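Local atomic coordinates of nidogen-1 (Mus musculus, PDB entry 1GL4), a protein that is a sulfated basement-membrane glycoprotein that associates tightly with laminin, binds collagen IV and perlecan, and probably has a role in cell-extracellular matrix interactions. Residues A[99-111]-A[256-269]. Numbering follows the deposited sequence.
Sequences GYSLLPLAPIGGI and VFVLYNKEERILRY
Tyr269 and Tyr260 reach from the beta hairpin 256-269 onto the backbone of segment 99-111, inside the G2 beta-barrel. The hairpin forms part of the barrel wall. Segment 99-111 lies largely buried inside the barrel and includes the start of helix 107-115.

Two rings carry CH-pi contacts. Gly99 CA sits over the centre of the Tyr260 ring, 3.6 Å from its centroid. Gly99 has no side chain, and its CA can come this close to the ring. Ala106 CA lies over one face of the Tyr269 ring, toward its rim. Tyr260 also makes a T-shaped pair: its CD2 edge points at the face of Tyr100, with planes at 77°. CG of Tyr260 is anti to the backbone N (chi1 175°), which carries the ring inward to Gly99. Its OH is hydrogen-bonded to Ile94 O.

Apolar contacts fill in between. Leu103 CD2 rests on the hairpin backbone, 3.6 Å from Tyr260 N, and also meets Leu267 CD1. Ala106 CB touches Val258 CG1 at 4.0 Å. Ile108 CB packs against Tyr269 CE1 at 3.9 Å.

Arg268, a residue involved in perlecan binding, leaves the strand on the side away from 99-111. Its NH1 is hydrogen-bonded to the backbone of another protein's chain.

One hydrogen bond joins the segments. Tyr269 OH donates to Leu102 O at 2.8 Å from above the carbonyl plane. A phenylalanine here would probably leave Leu102 O without its bond to the hairpin. Leu105 N, closing a type I turn, reaches the same oxygen from the opposite face.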
loop_
_atom_site.group_PDB
_atom_site.type_symbol
_atom_site.label_atom_id
_atom_site.label_comp_id
_atom_site.label_asym_id
_atom_site.label_seq_id
_atom_site.Cartn_x
_atom_site.Cartn_y
_atom_site.Cartn_z
ATOM N N GLY A 99 7.974 16.781 4.619
ATOM C CA GLY A 99 8.393 15.439 4.251
ATOM C C GLY A 99 8.898 14.535 5.362
ATOM O O GLY A 99 8.449 13.396 5.489
ATOM N N TYR A 100 9.837 15.019 6.164
ATOM C CA TYR A 100 10.365 14.195 7.239
ATOM C C TYR A 100 9.347 13.968 8.355
ATOM O O TYR A 100 9.297 12.889 8.939
ATOM C CB TYR A 100 11.650 14.813 7.801
ATOM C CG TYR A 100 12.752 14.952 6.770
ATOM C CD1 TYR A 100 12.942 16.147 6.076
ATOM C CD2 TYR A 100 13.589 13.874 6.470
ATOM C CE1 TYR A 100 13.936 16.268 5.110
ATOM C CE2 TYR A 100 14.585 13.982 5.505
ATOM C CZ TYR A 100 14.754 15.184 4.830
ATOM O OH TYR A 100 15.743 15.300 3.884
ATOM N N SER A 101 8.516 14.968 8.635
ATOM C CA SER A 101 7.519 14.830 9.694
ATOM C C SER A 101 6.350 13.902 9.355
ATOM O O SER A 101 5.581 13.539 10.239
ATOM C CB SER A 101 6.988 16.207 10.106
ATOM O OG SER A 101 8.011 16.953 10.751
ATOM N N LEU A 102 6.214 13.523 8.086
ATOM C CA LEU A 102 5.141 12.615 7.676
ATOM C C LEU A 102 5.629 11.160 7.646
ATOM O O LEU A 102 4.842 10.230 7.434
ATOM C CB LEU A 102 4.618 12.995 6.286
ATOM C CG LEU A 102 3.992 14.384 6.110
ATOM C CD1 LEU A 102 3.646 14.601 4.648
ATOM C CD2 LEU A 102 2.755 14.512 6.981
ATOM N N LEU A 103 6.927 10.964 7.872
ATOM C CA LEU A 103 7.516 9.623 7.841
ATOM C C LEU A 103 6.832 8.550 8.686
ATOM O O LEU A 103 6.736 7.397 8.267
ATOM C CB LEU A 103 9.005 9.689 8.211
ATOM C CG LEU A 103 9.937 10.180 7.093
ATOM C CD1 LEU A 103 11.356 10.332 7.619
ATOM C CD2 LEU A 103 9.900 9.191 5.929
ATOM N N PRO A 104 6.352 8.901 9.889
ATOM C CA PRO A 104 5.696 7.879 10.713
ATOM C C PRO A 104 4.314 7.457 10.208
ATOM O O PRO A 104 3.785 6.432 10.632
ATOM C CB PRO A 104 5.593 8.548 12.090
ATOM C CG PRO A 104 6.667 9.605 12.064
ATOM C CD PRO A 104 6.566 10.136 10.659
ATOM N N LEU A 105 3.744 8.238 9.297
ATOM C CA LEU A 105 2.394 7.978 8.793
ATOM C C LEU A 105 2.232 6.947 7.677
ATOM O O LEU A 105 1.504 7.178 6.708
ATOM C CB LEU A 105 1.761 9.301 8.356
ATOM C CG LEU A 105 1.882 10.432 9.386
ATOM C CD1 LEU A 105 1.300 11.718 8.814
ATOM C CD2 LEU A 105 1.165 10.040 10.664
ATOM N N ALA A 106 2.881 5.799 7.831
ATOM C CA ALA A 106 2.792 4.731 6.846
ATOM C C ALA A 106 1.344 4.329 6.522
ATOM O O ALA A 106 1.058 3.903 5.403
ATOM C CB ALA A 106 3.572 3.517 7.331
ATOM N N PRO A 107 0.421 4.433 7.501
ATOM C CA PRO A 107 -0.979 4.068 7.244
ATOM C C PRO A 107 -1.640 4.847 6.104
ATOM O O PRO A 107 -2.733 4.492 5.655
ATOM C CB PRO A 107 -1.652 4.318 8.591
ATOM C CG PRO A 107 -0.574 3.943 9.558
ATOM C CD PRO A 107 0.643 4.621 8.949
ATOM N N ILE A 108 -0.994 5.917 5.644
ATOM C CA ILE A 108 -1.534 6.679 4.524
ATOM C C ILE A 108 -1.552 5.720 3.335
ATOM O O ILE A 108 -2.510 5.682 2.565
ATOM C CB ILE A 108 -0.656 7.914 4.191
ATOM C CG1 ILE A 108 -0.908 9.023 5.215
ATOM C CG2 ILE A 108 -0.964 8.421 2.786
ATOM C CD1 ILE A 108 -0.007 10.240 5.026
ATOM N N GLY A 109 -0.487 4.934 3.204
ATOM C CA GLY A 109 -0.404 3.963 2.131
ATOM C C GLY A 109 -0.869 2.604 2.626
ATOM O O GLY A 109 -1.294 1.755 1.843
ATOM N N GLY A 110 -0.798 2.409 3.939
ATOM C CA GLY A 110 -1.209 1.151 4.541
ATOM C C GLY A 110 -2.627 0.672 4.245
ATOM O O GLY A 110 -2.894 -0.530 4.309
ATOM N N ILE A 111 -3.538 1.592 3.934
ATOM C CA ILE A 111 -4.916 1.205 3.624
ATOM C C ILE A 111 -4.920 0.376 2.338
ATOM O O ILE A 111 -5.765 -0.499 2.149
ATOM C CB ILE A 111 -5.830 2.458 3.460
ATOM C CG1 ILE A 111 -7.282 2.036 3.220
ATOM C CG2 ILE A 111 -5.334 3.320 2.312
ATOM C CD1 ILE A 111 -7.936 1.357 4.413
ATOM N N VAL A 256 7.949 -3.291 7.104
ATOM C CA VAL A 256 7.583 -1.897 6.884
ATOM C C VAL A 256 8.804 -1.016 6.623
ATOM O O VAL A 256 9.797 -1.092 7.347
ATOM C CB VAL A 256 6.821 -1.324 8.098
ATOM C CG1 VAL A 256 6.398 0.114 7.822
ATOM C CG2 VAL A 256 5.610 -2.182 8.405
ATOM N N PHE A 257 8.716 -0.188 5.582
ATOM C CA PHE A 257 9.792 0.736 5.212
ATOM C C PHE A 257 9.191 2.097 4.885
ATOM O O PHE A 257 8.178 2.177 4.188
ATOM C CB PHE A 257 10.545 0.271 3.960
ATOM C CG PHE A 257 11.410 -0.935 4.165
ATOM C CD1 PHE A 257 10.867 -2.213 4.149
ATOM C CD2 PHE A 257 12.785 -0.791 4.332
ATOM C CE1 PHE A 257 11.679 -3.339 4.292
ATOM C CE2 PHE A 257 13.610 -1.911 4.477
ATOM C CZ PHE A 257 13.055 -3.187 4.456
ATOM N N VAL A 258 9.811 3.162 5.383
ATOM C CA VAL A 258 9.334 4.512 5.092
ATOM C C VAL A 258 10.558 5.336 4.705
ATOM O O VAL A 258 11.641 5.143 5.258
ATOM C CB VAL A 258 8.607 5.157 6.310
ATOM C CG1 VAL A 258 7.442 4.284 6.740
ATOM C CG2 VAL A 258 9.579 5.362 7.470
ATOM N N LEU A 259 10.395 6.246 3.753
ATOM C CA LEU A 259 11.528 7.053 3.302
ATOM C C LEU A 259 11.122 8.356 2.634
ATOM O O LEU A 259 10.131 8.406 1.920
ATOM C CB LEU A 259 12.372 6.227 2.315
ATOM C CG LEU A 259 13.512 6.868 1.508
ATOM C CD1 LEU A 259 14.384 5.765 0.925
ATOM C CD2 LEU A 259 12.958 7.740 0.382
ATOM N N TYR A 260 11.887 9.415 2.877
ATOM C CA TYR A 260 11.615 10.691 2.227
ATOM C C TYR A 260 12.905 11.160 1.575
ATOM O O TYR A 260 13.939 11.264 2.240
ATOM C CB TYR A 260 11.142 11.766 3.208
ATOM C CG TYR A 260 10.976 13.116 2.529
ATOM C CD1 TYR A 260 9.971 13.323 1.580
ATOM C CD2 TYR A 260 11.882 14.156 2.766
ATOM C CE1 TYR A 260 9.876 14.529 0.874
ATOM C CE2 TYR A 260 11.799 15.359 2.067
ATOM C CZ TYR A 260 10.795 15.538 1.123
ATOM O OH TYR A 260 10.723 16.727 0.434
ATOM N N ASN A 261 12.847 11.422 0.275
ATOM C CA ASN A 261 14.017 11.889 -0.452
ATOM C C ASN A 261 13.842 13.357 -0.828
ATOM O O ASN A 261 12.936 13.724 -1.581
ATOM C CB ASN A 261 14.250 11.043 -1.706
ATOM C CG ASN A 261 15.467 11.497 -2.491
ATOM O OD1 ASN A 261 15.399 12.443 -3.275
ATOM N ND2 ASN A 261 16.595 10.841 -2.261
ATOM N N LYS A 262 14.719 14.185 -0.277
ATOM C CA LYS A 262 14.706 15.621 -0.502
ATOM C C LYS A 262 14.984 15.999 -1.959
ATOM O O LYS A 262 14.374 16.927 -2.491
ATOM C CB LYS A 262 15.745 16.275 0.413
ATOM C CG LYS A 262 15.803 17.783 0.328
ATOM C CD LYS A 262 16.898 18.325 1.238
ATOM C CE LYS A 262 16.909 19.846 1.250
ATOM N NZ LYS A 262 17.136 20.434 -0.102
ATOM N N GLU A 263 15.897 15.275 -2.600
ATOM C CA GLU A 263 16.264 15.556 -3.987
ATOM C C GLU A 263 15.101 15.460 -4.966
ATOM O O GLU A 263 14.918 16.347 -5.798
ATOM C CB GLU A 263 17.392 14.623 -4.440
ATOM C CG GLU A 263 18.747 14.937 -3.825
ATOM C CD GLU A 263 18.725 14.902 -2.309
ATOM O OE1 GLU A 263 18.353 13.851 -1.742
ATOM O OE2 GLU A 263 19.079 15.926 -1.687
ATOM N N GLU A 264 14.324 14.386 -4.882
ATOM C CA GLU A 264 13.186 14.224 -5.776
ATOM C C GLU A 264 11.886 14.611 -5.072
ATOM O O GLU A 264 10.807 14.539 -5.659
ATOM C CB GLU A 264 13.113 12.776 -6.297
ATOM C CG GLU A 264 14.369 12.348 -7.065
ATOM C CD GLU A 264 14.203 11.058 -7.858
ATOM O OE1 GLU A 264 15.219 10.558 -8.378
ATOM O OE2 GLU A 264 13.070 10.545 -7.976
ATOM N N ARG A 265 12.004 15.042 -3.819
ATOM C CA ARG A 265 10.846 15.444 -3.021
ATOM C C ARG A 265 9.759 14.384 -3.095
ATOM O O ARG A 265 8.607 14.669 -3.435
ATOM C CB ARG A 265 10.296 16.781 -3.514
ATOM C CG ARG A 265 11.237 17.945 -3.302
ATOM C CD ARG A 265 10.580 19.243 -3.712
ATOM N NE ARG A 265 11.370 20.401 -3.312
ATOM C CZ ARG A 265 10.916 21.651 -3.333
ATOM N NH1 ARG A 265 9.675 21.903 -3.734
ATOM N NH2 ARG A 265 11.702 22.649 -2.949
ATOM N N ILE A 266 10.129 13.156 -2.762
ATOM C CA ILE A 266 9.184 12.058 -2.818
ATOM C C ILE A 266 9.123 11.290 -1.510
ATOM O O ILE A 266 10.146 11.009 -0.889
ATOM C CB ILE A 266 9.550 11.098 -3.975
ATOM C CG1 ILE A 266 8.595 9.906 -3.996
ATOM C CG2 ILE A 266 10.995 10.645 -3.833
ATOM C CD1 ILE A 266 8.748 9.037 -5.231
ATOM N N LEU A 267 7.902 10.975 -1.092
ATOM C CA LEU A 267 7.652 10.232 0.134
ATOM C C LEU A 267 7.292 8.802 -0.280
ATOM O O LEU A 267 6.429 8.606 -1.137
ATOM C CB LEU A 267 6.488 10.894 0.880
ATOM C CG LEU A 267 5.995 10.403 2.237
ATOM C CD1 LEU A 267 7.077 10.553 3.305
ATOM C CD2 LEU A 267 4.761 11.223 2.614
ATOM N N ARG A 268 7.953 7.814 0.322
ATOM C CA ARG A 268 7.709 6.407 -0.007
ATOM C C ARG A 268 7.329 5.540 1.200
ATOM O O ARG A 268 7.927 5.650 2.277
ATOM C CB ARG A 268 8.951 5.812 -0.691
ATOM C CG ARG A 268 9.351 6.496 -2.006
ATOM C CD ARG A 268 10.640 5.902 -2.577
ATOM N NE ARG A 268 11.001 6.467 -3.879
ATOM C CZ ARG A 268 10.323 6.251 -5.006
ATOM N NH1 ARG A 268 9.244 5.479 -4.997
ATOM N NH2 ARG A 268 10.720 6.806 -6.145
ATOM N N TYR A 269 6.325 4.684 1.008
ATOM C CA TYR A 269 5.847 3.772 2.051
ATOM C C TYR A 269 5.725 2.364 1.459
ATOM O O TYR A 269 5.198 2.200 0.358
ATOM C CB TYR A 269 4.453 4.185 2.547
ATOM C CG TYR A 269 4.335 5.552 3.182
ATOM C CD1 TYR A 269 3.308 6.419 2.803
ATOM C CD2 TYR A 269 5.183 5.952 4.218
ATOM C CE1 TYR A 269 3.116 7.643 3.440
ATOM C CE2 TYR A 269 4.997 7.182 4.868
ATOM C CZ TYR A 269 3.960 8.015 4.474
ATOM O OH TYR A 269 3.735 9.211 5.117
#